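PDB 5C74: protein arginine N-methyltransferase SFM1 from Saccharomyces cerevisiae, which uses S-adenosyl-L-methionine to monomethylate an arginine of the ribosomal protein Rps3. Local coordinates for residues V80-P85 with E119-Y124; K60-I65 with N126-R131; I144-L149 with E158-I163; Q22-R25 with N31-L34. One frame throughout, in Å; residues are numbered along the deposited sequence.

Contact 1. Residues V80-P85 with E119-Y124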
loop_
_atom_site.group_PDB
_atom_site.type_symbol
_atom_site.label_atom_id
_atom_site.label_comp_id
_atom_site.label_asym_id
_atom_site.label_seq_id
_atom_site.Cartn_x
_atom_site.Cartn_y
_atom_site.Cartn_z
ATOM N N VAL A 80 19.031 -5.861 20.773
ATOM C CA VAL A 80 18.078 -5.423 19.750
ATOM C C VAL A 80 17.342 -4.185 20.250
ATOM O O VAL A 80 16.689 -4.225 21.290
ATOM C CB VAL A 80 17.077 -6.545 19.401
ATOM C CG1 VAL A 80 16.106 -6.072 18.347
ATOM C CG2 VAL A 80 17.829 -7.811 18.919
ATOM N N CYS A 81 17.473 -3.086 19.514
ATOM C CA CYS A 81 16.873 -1.818 19.889
ATOM C C CYS A 81 15.488 -1.667 19.281
ATOM O O CYS A 81 15.275 -1.981 18.112
ATOM C CB CYS A 81 17.770 -0.656 19.448
ATOM S SG CYS A 81 17.080 0.955 19.879
ATOM N N LEU A 82 14.536 -1.196 20.074
ATOM C CA LEU A 82 13.203 -0.949 19.545
ATOM C C LEU A 82 12.946 0.554 19.515
ATOM O O LEU A 82 13.064 1.219 20.539
ATOM C CB LEU A 82 12.143 -1.655 20.391
ATOM C CG LEU A 82 10.687 -1.356 20.024
ATOM C CD1 LEU A 82 10.302 -2.025 18.680
ATOM C CD2 LEU A 82 9.772 -1.820 21.145
ATOM N N LEU A 83 12.632 1.094 18.341
ATOM C CA LEU A 83 12.176 2.484 18.267
ATOM C C LEU A 83 10.929 2.615 19.114
ATOM O O LEU A 83 9.951 1.898 18.911
ATOM C CB LEU A 83 11.867 2.919 16.833
ATOM C CG LEU A 83 11.292 4.348 16.769
ATOM C CD1 LEU A 83 12.341 5.359 17.254
ATOM C CD2 LEU A 83 10.793 4.707 15.371
ATOM N N ASP A 84 10.961 3.525 20.074
ATOM C CA ASP A 84 9.870 3.610 21.031
ATOM C C ASP A 84 9.569 5.088 21.307
ATOM O O ASP A 84 10.312 5.745 22.025
ATOM C CB ASP A 84 10.254 2.861 22.314
ATOM C CG ASP A 84 9.111 2.756 23.323
ATOM O OD1 ASP A 84 8.034 3.362 23.116
ATOM O OD2 ASP A 84 9.312 2.071 24.352
ATOM N N PRO A 85 8.478 5.610 20.732
ATOM C CA PRO A 85 8.121 7.020 20.966
ATOM C C PRO A 85 7.734 7.319 22.419
ATOM O O PRO A 85 7.703 8.492 22.802
ATOM C CB PRO A 85 6.930 7.245 20.027
ATOM C CG PRO A 85 6.377 5.877 19.762
ATOM C CD PRO A 85 7.558 4.946 19.792
ATOM N N GLU A 119 3.209 -5.753 23.166
ATOM C CA GLU A 119 3.090 -7.099 22.618
ATOM C C GLU A 119 4.461 -7.741 22.402
ATOM O O GLU A 119 4.685 -8.893 22.788
ATOM C CB GLU A 119 2.319 -7.075 21.296
ATOM C CG GLU A 119 0.838 -6.777 21.467
ATOM C CD GLU A 119 0.097 -6.660 20.135
ATOM O OE1 GLU A 119 0.702 -6.942 19.082
ATOM O OE2 GLU A 119 -1.100 -6.279 20.150
ATOM N N LEU A 120 5.364 -6.999 21.771
ATOM C CA LEU A 120 6.702 -7.523 21.477
ATOM C C LEU A 120 7.446 -7.851 22.758
ATOM O O LEU A 120 8.036 -8.925 22.899
ATOM C CB LEU A 120 7.496 -6.520 20.644
ATOM C CG LEU A 120 7.170 -6.468 19.149
ATOM C CD1 LEU A 120 7.787 -5.240 18.496
ATOM C CD2 LEU A 120 7.671 -7.733 18.464
ATOM N N LYS A 121 7.421 -6.915 23.703
ATOM C CA LYS A 121 8.145 -7.097 24.960
ATOM C C LYS A 121 7.551 -8.198 25.828
ATOM O O LYS A 121 8.268 -8.909 26.535
ATOM C CB LYS A 121 8.177 -5.780 25.733
ATOM C CG LYS A 121 9.101 -4.767 25.089
ATOM C CD LYS A 121 9.265 -3.557 25.970
ATOM C CE LYS A 121 10.170 -2.522 25.303
ATOM N NZ LYS A 121 10.585 -1.490 26.287
ATOM N N THR A 122 6.237 -8.354 25.771
ATOM C CA THR A 122 5.598 -9.433 26.497
ATOM C C THR A 122 5.963 -10.793 25.877
ATOM O O THR A 122 6.143 -11.790 26.592
ATOM C CB THR A 122 4.058 -9.263 26.516
ATOM O OG1 THR A 122 3.729 -8.030 27.181
ATOM C CG2 THR A 122 3.394 -10.422 27.247
ATOM N N ALA A 123 6.066 -10.839 24.552
ATOM C CA ALA A 123 6.447 -12.084 23.888
ATOM C C ALA A 123 7.909 -12.437 24.158
ATOM O O ALA A 123 8.241 -13.603 24.374
ATOM C CB ALA A 123 6.199 -11.992 22.394
ATOM N N TYR A 124 8.765 -11.419 24.161
ATOM C CA TYR A 124 10.217 -11.600 24.288
ATOM C C TYR A 124 10.813 -10.633 25.313
ATOM O O TYR A 124 11.511 -9.684 24.944
ATOM C CB TYR A 124 10.883 -11.407 22.921
ATOM C CG TYR A 124 10.249 -12.258 21.837
ATOM C CD1 TYR A 124 10.304 -13.645 21.907
ATOM C CD2 TYR A 124 9.594 -11.679 20.750
ATOM C CE1 TYR A 124 9.717 -14.438 20.925
ATOM C CE2 TYR A 124 9.012 -12.471 19.752
ATOM C CZ TYR A 124 9.075 -13.845 19.852
ATOM O OH TYR A 124 8.507 -14.647 18.878
#

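Contact 2. Residues K60-I65 with N126-R131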
loop_
_atom_site.group_PDB
_atom_site.type_symbol
_atom_site.label_atom_id
_atom_site.label_comp_id
_atom_site.label_asym_id
_atom_site.label_seq_id
_atom_site.Cartn_x
_atom_site.Cartn_y
_atom_site.Cartn_z
ATOM N N LYS A 60 7.331 -14.656 9.320
ATOM C CA LYS A 60 7.701 -14.883 10.722
ATOM C C LYS A 60 7.978 -13.560 11.433
ATOM O O LYS A 60 8.289 -12.567 10.782
ATOM C CB LYS A 60 8.942 -15.772 10.818
ATOM C CG LYS A 60 8.774 -17.158 10.196
ATOM C CD LYS A 60 10.005 -18.006 10.467
ATOM C CE LYS A 60 9.914 -19.356 9.767
ATOM N NZ LYS A 60 9.825 -19.246 8.271
ATOM N N ASP A 61 7.915 -13.537 12.762
ATOM C CA ASP A 61 8.265 -12.298 13.445
ATOM C C ASP A 61 9.781 -12.189 13.567
ATOM O O ASP A 61 10.522 -13.041 13.055
ATOM C CB ASP A 61 7.574 -12.185 14.819
ATOM C CG ASP A 61 8.106 -13.168 15.869
ATOM O OD1 ASP A 61 9.187 -13.779 15.706
ATOM O OD2 ASP A 61 7.419 -13.307 16.902
ATOM N N LEU A 62 10.249 -11.160 14.260
ATOM C CA LEU A 62 11.675 -10.844 14.233
ATOM C C LEU A 62 12.522 -11.976 14.806
ATOM O O LEU A 62 13.694 -12.124 14.448
ATOM C CB LEU A 62 11.951 -9.526 14.980
ATOM C CG LEU A 62 11.873 -9.479 16.513
ATOM C CD1 LEU A 62 12.384 -8.132 17.008
ATOM C CD2 LEU A 62 10.474 -9.733 17.063
ATOM N N LYS A 63 11.933 -12.796 15.667
ATOM C CA LYS A 63 12.672 -13.902 16.266
ATOM C C LYS A 63 12.758 -15.112 15.334
ATOM O O LYS A 63 13.406 -16.102 15.661
ATOM C CB LYS A 63 12.045 -14.297 17.603
ATOM C CG LYS A 63 12.480 -13.376 18.751
ATOM C CD LYS A 63 13.943 -13.634 19.136
ATOM C CE LYS A 63 14.061 -14.896 19.985
ATOM N NZ LYS A 63 15.478 -15.244 20.280
ATOM N N GLY A 64 12.126 -15.024 14.166
ATOM C CA GLY A 64 12.231 -16.086 13.166
ATOM C C GLY A 64 13.150 -15.711 12.008
ATOM O O GLY A 64 13.380 -16.488 11.082
ATOM N N ILE A 65 13.701 -14.508 12.072
ATOM C CA ILE A 65 14.531 -13.993 10.991
ATOM C C ILE A 65 15.816 -14.803 10.790
ATOM O O ILE A 65 16.227 -15.064 9.651
ATOM C CB ILE A 65 14.884 -12.499 11.267
ATOM C CG1 ILE A 65 13.674 -11.614 10.966
ATOM C CG2 ILE A 65 16.089 -12.063 10.469
ATOM C CD1 ILE A 65 13.938 -10.128 11.305
ATOM N N ASN A 126 13.225 -10.608 27.414
ATOM C CA ASN A 126 14.682 -10.440 27.487
ATOM C C ASN A 126 15.297 -9.745 26.272
ATOM O O ASN A 126 16.480 -9.394 26.270
ATOM C CB ASN A 126 15.354 -11.800 27.643
ATOM C CG ASN A 126 14.941 -12.511 28.902
ATOM O OD1 ASN A 126 14.746 -11.886 29.943
ATOM N ND2 ASN A 126 14.808 -13.831 28.820
ATOM N N LEU A 127 14.508 -9.562 25.224
ATOM C CA LEU A 127 15.091 -9.236 23.918
ATOM C C LEU A 127 15.385 -7.752 23.651
ATOM O O LEU A 127 16.474 -7.400 23.188
ATOM C CB LEU A 127 14.164 -9.757 22.816
ATOM C CG LEU A 127 14.614 -9.499 21.384
ATOM C CD1 LEU A 127 15.927 -10.205 21.110
ATOM C CD2 LEU A 127 13.515 -9.948 20.396
ATOM N N LEU A 128 14.413 -6.885 23.922
ATOM C CA LEU A 128 14.441 -5.529 23.374
ATOM C C LEU A 128 14.798 -4.440 24.384
ATOM O O LEU A 128 14.462 -4.532 25.563
ATOM C CB LEU A 128 13.075 -5.194 22.765
ATOM C CG LEU A 128 12.605 -6.212 21.731
ATOM C CD1 LEU A 128 11.103 -6.142 21.577
ATOM C CD2 LEU A 128 13.291 -5.928 20.423
ATOM N N ILE A 129 15.465 -3.404 23.887
ATOM C CA ILE A 129 15.752 -2.192 24.655
ATOM C C ILE A 129 15.192 -0.996 23.892
ATOM O O ILE A 129 15.516 -0.794 22.723
ATOM C CB ILE A 129 17.276 -2.004 24.881
ATOM C CG1 ILE A 129 17.877 -3.217 25.602
ATOM C CG2 ILE A 129 17.554 -0.709 25.656
ATOM C CD1 ILE A 129 17.453 -3.344 27.043
ATOM N N SER A 130 14.341 -0.208 24.543
ATOM C CA SER A 130 13.712 0.938 23.900
ATOM C C SER A 130 14.659 2.132 23.739
ATOM O O SER A 130 15.435 2.446 24.647
ATOM C CB SER A 130 12.484 1.385 24.709
ATOM O OG SER A 130 11.425 0.446 24.626
ATOM N N ARG A 131 14.577 2.796 22.590
ATOM C CA ARG A 131 15.209 4.101 22.388
ATOM C C ARG A 131 14.291 5.020 21.616
ATOM O O ARG A 131 13.540 4.573 20.753
ATOM C CB ARG A 131 16.526 3.981 21.630
ATOM C CG ARG A 131 17.665 3.391 22.453
ATOM C CD ARG A 131 18.110 4.333 23.552
ATOM N NE ARG A 131 19.363 3.873 24.151
ATOM C CZ ARG A 131 19.426 3.118 25.239
ATOM N NH1 ARG A 131 18.303 2.725 25.834
ATOM N NH2 ARG A 131 20.610 2.738 25.719
#

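Contact 3. Residues I144-L149 with E158-I163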
loop_
_atom_site.group_PDB
_atom_site.type_symbol
_atom_site.label_atom_id
_atom_site.label_comp_id
_atom_site.label_asym_id
_atom_site.label_seq_id
_atom_site.Cartn_x
_atom_site.Cartn_y
_atom_site.Cartn_z
ATOM N N ILE A 144 15.790 5.745 9.611
ATOM C CA ILE A 144 16.931 4.897 9.314
ATOM C C ILE A 144 18.141 5.753 8.955
ATOM O O ILE A 144 19.243 5.476 9.420
ATOM C CB ILE A 144 16.600 3.886 8.203
ATOM C CG1 ILE A 144 15.605 2.866 8.777
ATOM C CG2 ILE A 144 17.891 3.194 7.686
ATOM C CD1 ILE A 144 15.201 1.760 7.839
ATOM N N ARG A 145 17.948 6.822 8.179
ATOM C CA ARG A 145 19.085 7.703 7.890
ATOM C C ARG A 145 19.637 8.289 9.188
ATOM O O ARG A 145 20.850 8.371 9.388
ATOM C CB ARG A 145 18.696 8.841 6.937
ATOM C CG ARG A 145 19.815 9.838 6.700
ATOM C CD ARG A 145 19.473 10.785 5.559
ATOM N NE ARG A 145 19.477 10.066 4.302
ATOM C CZ ARG A 145 20.577 9.864 3.586
ATOM N NH1 ARG A 145 21.741 10.360 4.000
ATOM N NH2 ARG A 145 20.510 9.187 2.457
ATOM N N THR A 146 18.734 8.704 10.061
ATOM C CA THR A 146 19.124 9.300 11.324
ATOM C C THR A 146 19.897 8.304 12.163
ATOM O O THR A 146 20.918 8.646 12.757
ATOM C CB THR A 146 17.903 9.803 12.109
ATOM O OG1 THR A 146 17.251 10.846 11.359
ATOM C CG2 THR A 146 18.339 10.344 13.472
ATOM N N THR A 147 19.424 7.068 12.193
ATOM C CA THR A 147 20.101 6.043 12.977
ATOM C C THR A 147 21.516 5.783 12.444
ATOM O O THR A 147 22.464 5.580 13.221
ATOM C CB THR A 147 19.273 4.749 12.994
ATOM O OG1 THR A 147 18.036 5.005 13.675
ATOM C CG2 THR A 147 20.052 3.645 13.738
ATOM N N GLN A 148 21.664 5.798 11.122
ATOM C CA GLN A 148 22.977 5.628 10.507
ATOM C C GLN A 148 23.927 6.754 10.920
ATOM O O GLN A 148 25.100 6.523 11.227
ATOM C CB GLN A 148 22.851 5.571 8.980
ATOM C CG GLN A 148 22.169 4.317 8.479
ATOM C CD GLN A 148 23.114 3.134 8.466
ATOM O OE1 GLN A 148 23.073 2.281 9.351
ATOM N NE2 GLN A 148 23.982 3.087 7.468
ATOM N N LEU A 149 23.429 7.979 10.904
ATOM C CA LEU A 149 24.248 9.123 11.285
ATOM C C LEU A 149 24.738 8.977 12.726
ATOM O O LEU A 149 25.892 9.288 13.045
ATOM C CB LEU A 149 23.444 10.429 11.112
ATOM C CG LEU A 149 23.125 10.823 9.662
ATOM C CD1 LEU A 149 22.071 11.952 9.592
ATOM C CD2 LEU A 149 24.413 11.262 8.989
ATOM N N GLU A 158 21.559 15.797 18.476
ATOM C CA GLU A 158 21.468 17.254 18.573
ATOM C C GLU A 158 22.350 17.984 17.554
ATOM O O GLU A 158 22.214 19.193 17.366
ATOM C CB GLU A 158 21.819 17.719 19.995
ATOM C CG GLU A 158 23.204 17.304 20.475
ATOM C CD GLU A 158 23.236 15.934 21.165
ATOM O OE1 GLU A 158 22.325 15.100 20.941
ATOM O OE2 GLU A 158 24.180 15.704 21.956
ATOM N N ASP A 159 23.248 17.254 16.898
ATOM C CA ASP A 159 24.132 17.835 15.884
ATOM C C ASP A 159 23.691 17.564 14.444
ATOM O O ASP A 159 24.304 18.064 13.496
ATOM C CB ASP A 159 25.550 17.316 16.061
ATOM C CG ASP A 159 26.197 17.824 17.332
ATOM O OD1 ASP A 159 25.787 18.898 17.812
ATOM O OD2 ASP A 159 27.101 17.142 17.845
ATOM N N ILE A 160 22.657 16.749 14.274
ATOM C CA ILE A 160 22.104 16.531 12.942
ATOM C C ILE A 160 21.241 17.725 12.549
ATOM O O ILE A 160 20.502 18.264 13.372
ATOM C CB ILE A 160 21.304 15.217 12.884
ATOM C CG1 ILE A 160 22.242 14.045 13.208
ATOM C CG2 ILE A 160 20.649 15.015 11.492
ATOM C CD1 ILE A 160 21.520 12.728 13.520
ATOM N N LYS A 161 21.378 18.159 11.303
ATOM C CA LYS A 161 20.565 19.253 10.785
ATOM C C LYS A 161 19.239 18.722 10.226
ATOM O O LYS A 161 19.225 17.986 9.237
ATOM C CB LYS A 161 21.341 20.023 9.717
ATOM C CG LYS A 161 22.566 20.771 10.286
ATOM C CD LYS A 161 23.237 21.623 9.222
ATOM C CE LYS A 161 24.478 22.316 9.782
ATOM N NZ LYS A 161 24.207 22.886 11.133
ATOM N N PHE A 162 18.139 19.096 10.880
ATOM C CA PHE A 162 16.792 18.679 10.465
ATOM C C PHE A 162 15.963 19.855 9.956
ATOM O O PHE A 162 16.309 21.015 10.189
ATOM C CB PHE A 162 16.021 18.028 11.622
ATOM C CG PHE A 162 16.642 16.774 12.179
ATOM C CD1 PHE A 162 16.577 15.568 11.481
ATOM C CD2 PHE A 162 17.230 16.790 13.441
ATOM C CE1 PHE A 162 17.118 14.411 12.014
ATOM C CE2 PHE A 162 17.773 15.652 13.987
ATOM C CZ PHE A 162 17.725 14.444 13.279
ATOM N N ILE A 163 14.859 19.547 9.275
ATOM C CA ILE A 163 13.791 20.514 9.053
ATOM C C ILE A 163 12.495 19.855 9.519
ATOM O O ILE A 163 12.249 18.688 9.233
ATOM C CB ILE A 163 13.672 20.967 7.570
ATOM C CG1 ILE A 163 12.556 22.008 7.412
ATOM C CG2 ILE A 163 13.439 19.785 6.616
ATOM C CD1 ILE A 163 12.610 22.765 6.097
#

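Contact 4. Residues Q22-R25 with N31-L34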
loop_
_atom_site.group_PDB
_atom_site.type_symbol
_atom_site.label_atom_id
_atom_site.label_comp_id
_atom_site.label_asym_id
_atom_site.label_seq_id
_atom_site.Cartn_x
_atom_site.Cartn_y
_atom_site.Cartn_z
ATOM N N GLN A 22 14.345 3.491 -1.087
ATOM C CA GLN A 22 15.373 4.425 -0.638
ATOM C C GLN A 22 16.205 3.799 0.479
ATOM O O GLN A 22 17.438 3.919 0.500
ATOM C CB GLN A 22 14.739 5.738 -0.164
ATOM C CG GLN A 22 15.752 6.790 0.283
ATOM C CD GLN A 22 16.270 7.630 -0.854
ATOM O OE1 GLN A 22 16.174 7.254 -2.032
ATOM N NE2 GLN A 22 16.815 8.799 -0.514
ATOM N N ILE A 23 15.535 3.115 1.398
ATOM C CA ILE A 23 16.245 2.422 2.492
ATOM C C ILE A 23 17.221 1.372 1.952
ATOM O O ILE A 23 18.392 1.326 2.358
ATOM C CB ILE A 23 15.235 1.778 3.472
ATOM C CG1 ILE A 23 14.481 2.894 4.219
ATOM C CG2 ILE A 23 15.928 0.834 4.448
ATOM C CD1 ILE A 23 13.174 2.451 4.917
ATOM N N LEU A 24 16.753 0.553 1.015
ATOM C CA LEU A 24 17.598 -0.466 0.403
ATOM C C LEU A 24 18.802 0.141 -0.304
ATOM O O LEU A 24 19.904 -0.395 -0.227
ATOM C CB LEU A 24 16.781 -1.324 -0.575
ATOM C CG LEU A 24 15.757 -2.253 0.081
ATOM C CD1 LEU A 24 14.688 -2.715 -0.929
ATOM C CD2 LEU A 24 16.466 -3.470 0.685
ATOM N N ARG A 25 18.604 1.261 -0.992
ATOM C CA ARG A 25 19.714 1.897 -1.686
ATOM C C ARG A 25 20.714 2.445 -0.671
ATOM O O ARG A 25 21.919 2.450 -0.926
ATOM C CB ARG A 25 19.225 3.019 -2.618
ATOM C CG ARG A 25 18.643 2.486 -3.944
ATOM C CD ARG A 25 18.284 3.601 -4.918
ATOM N NE ARG A 25 17.271 4.481 -4.358
ATOM C CZ ARG A 25 15.981 4.455 -4.683
ATOM N NH1 ARG A 25 15.530 3.608 -5.595
ATOM N NH2 ARG A 25 15.148 5.296 -4.095
ATOM N N ASN A 31 20.896 -5.634 4.890
ATOM C CA ASN A 31 20.786 -4.949 6.169
ATOM C C ASN A 31 19.397 -4.438 6.503
ATOM O O ASN A 31 19.224 -3.682 7.466
ATOM C CB ASN A 31 21.788 -3.795 6.212
ATOM C CG ASN A 31 23.212 -4.295 6.083
ATOM O OD1 ASN A 31 23.608 -5.227 6.780
ATOM N ND2 ASN A 31 23.966 -3.726 5.155
ATOM N N LEU A 32 18.410 -4.861 5.713
ATOM C CA LEU A 32 17.002 -4.568 5.985
ATOM C C LEU A 32 16.209 -5.873 5.917
ATOM O O LEU A 32 16.351 -6.643 4.964
ATOM C CB LEU A 32 16.425 -3.568 4.975
ATOM C CG LEU A 32 14.901 -3.354 5.050
ATOM C CD1 LEU A 32 14.483 -2.655 6.369
ATOM C CD2 LEU A 32 14.389 -2.573 3.847
ATOM N N ILE A 33 15.368 -6.123 6.913
ATOM C CA ILE A 33 14.445 -7.260 6.836
ATOM C C ILE A 33 13.029 -6.813 7.175
ATOM O O ILE A 33 12.816 -6.129 8.181
ATOM C CB ILE A 33 14.839 -8.409 7.798
ATOM C CG1 ILE A 33 16.317 -8.779 7.646
ATOM C CG2 ILE A 33 13.943 -9.642 7.553
ATOM C CD1 ILE A 33 17.243 -8.044 8.618
ATOM N N LEU A 34 12.060 -7.181 6.336
ATOM C CA LEU A 34 10.657 -6.963 6.669
ATOM C C LEU A 34 10.158 -8.210 7.369
ATOM O O LEU A 34 10.397 -9.311 6.895
ATOM C CB LEU A 34 9.801 -6.714 5.417
ATOM C CG LEU A 34 10.097 -5.544 4.486
ATOM C CD1 LEU A 34 8.920 -5.410 3.501
ATOM C CD2 LEU A 34 10.306 -4.249 5.273
#

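Contact 1. Residues V80-P85 with E119-Y124
Leu82, on the parallel strand 80-83, and Leu120, on helix 116-123, mark the closest backbone approach of the two segments, with 9.4 Å between their CA atoms. At this spacing side chains alone bridge the helix and the sheet. The CB of each leucine points at the other segment, and the two branches cross at a slant, with Leu82 CD1 4.1 Å from Leu120 CD1. For Leu82, a first torsion of 174° sets CG opposite the backbone N and sends both methyls out of the sheet. One of them meets Leu120, while the other, CD2, lies 4.2 Å from Lys121 CE, so the leucine also borders the aliphatic part of the lysine. Lys121 gets there by length: its torsions beyond the first are all close to 180°, and the straightened chain carries NZ from the flank of the helix to the end of the strand. There NZ stops 4.2 Å from Asp84 OD2, too far for a salt bridge. What joins the two groups is Ser130, whose OG is hydrogen-bonded both to Lys121 NZ and to Asp84 OD2. The other carboxylate oxygen, Asp84 OD1, accepts from the backbone N of Arg86, so each oxygen of this buried group has a partner. Thr117, one turn earlier in the helix, also packs on Leu82 and Asp84. The contact thus grades from a leucine pair to a charged border, where the nearby ammonium would be expected to favour the ionised carboxylate and a single hydroxyl relays between the opposite charges.

Contact 2. Residues K60-I65 with N126-R131
Lys63, which lies against Leu127, donates its backbone N to Asp61 OD1 at 2.9 Å. The hydrogen bond is bent (135° at the hydrogen) and reaches the oxygen from above the carboxylate plane, closing an Asx turn. Gly64 N adds a second bond, 2.8 Å to Asp61 O, while Asp61 OD2 is engaged by Tyr124 OH. Held at both carboxylate oxygens and at its carbonyl, Asp61 fixes the bend from which the next two side chains reach the other segment. Leu62 takes the crowded position for CG, between N and the carbonyl carbon (chi1 73°), and comes tip to tip with Leu127, CD1 standing 4.0 Å from Leu127 CD2. The same Leu62 CD1 lies 4.2 Å from Leu128 CD2, this second leucine coming in at a slant. Lys63, its chain bent at chi2 and chi3, slides past Leu127 in the opposite sense, and its CD is 3.9 Å from Leu127 CD2. One leucine methyl is therefore shared by a buried leucine and the aliphatic part of an exposed lysine. Around this packing, Leu127 and Leu128 both rest on Val80 of strand 80-83, and Leu120 of helix 116-123 touches Leu62 and Leu128. The loop that follows strand 56-57, at one edge of the parallel sheet, thus meets strand 128-131, at the other edge, alongside helix 116-123.

Contact 3. Residues I144-L149 with E158-I163
Ile160 is the residue most deeply engaged here, its side chain directed between Thr146 and Leu149, one turn apart on helix 140-151. Its CD1 does most of the touching, 3.8 Å from Leu149 CB and 4.0 Å from Thr146 CG2, so a single methyl is lodged between the two helical side chains. The second branch, Ile160 CG2, meets Leu149 CD1 at 3.9 Å, and both helical side chains cross the isoleucine at a slant. That same CG2 also lies over one face of the Phe162 ring, 3.5 Å above its plane and displaced toward the rim. Phe162 in turn offers its edge to Thr146, whose OG1 is in the ring plane, 3.6 Å from Phe162 CE1. This hydroxyl is hydrogen-bonded to Thr142 O within its own helix, and its place beside the ring is a packing contact. The first torsion of Thr146 (-63°) divides its work: OG1 stays beside the backbone N for that bond, while CG2, anti to the backbone N, is the branch that touches Ile160. Putting an alanine here removes both branches, which would probably open a gap between Ile160 CD1 and the edge of Phe162 and leave Thr142 O without its side-chain donor. Further out, Phe157 meets the Phe162 ring, and Val183 of strand 181-183 touches Thr146 and Phe162. Helix 140-151 is thereby held to the start of strand 162-169, the middle strand of the antiparallel sheet, while its Ile144 faces helix 14-27 and Tyr3 of strand 2-6.

Contact 4. Residues Q22-R25 with N31-L34
Leu32 turns CG opposite its backbone N (chi1 171°), and with a second torsion of 67° this lays CD2 against Ile23 and Leu24 of the helix. On the helical side, the -68° first torsion of Ile23 carries CG1 beside the backbone N and leaves CG2 as the branch that meets the strand. Ile23 CG2 lies 3.8 Å from Leu32 CD2, and the two side chains cross at about a right angle. Leu24 approaches the same methyl, also nearly at right angles, with its CD2 3.9 Å from Leu32 CD2. One methyl of the strand thus rests on two consecutive residues of the helix, where the backbones draw in to 7.0 Å between the CA atoms of Leu24 and Leu32. All three residues are buried, and the contact is wholly apolar. Away from the strand, Arg25 NH2 donates to Gln22 OE1 at 3.0 Å. That bond is straight at the hydrogen, and each group lies in the plane of the other. Close to the turn, Asn31 ND2 bonds Val27 O near the helix end. Leu32 also touches Tyr3 and Ile5 of the neighbouring strand 2-6. Strand 2-6, helix 14-27 and strand 32-35 form a beta-alpha-beta unit, and the contact packs the helix on the second strand of this crossover, an element of the alpha/beta fold to which this SPOUT-clan protein belongs.

How the contacts relate
From the N terminus, contact 4 closes first, a short loop within the opening beta-alpha-beta unit. Contact 2 then opens at 60-65 and stays open while contact 1 begins at 80-85 and closes at 119-124; only then does 126-131 complete contact 2. Contact 1 is therefore enclosed by contact 2, and no two contacts cross. The centres of contacts 1 and 2 lie about 6 Å apart; contact 1 uses helix 116-123, which also borders contact 2, and the two involve neighbouring strands of the parallel sheet that contact 4 also reaches. Ile65 packs on Ile33, linking contacts 2 and 4. Contact 3 comes last, joining helix 140-151 to the antiparallel sheet, and Ile144 against Ile23 connects it to contact 4.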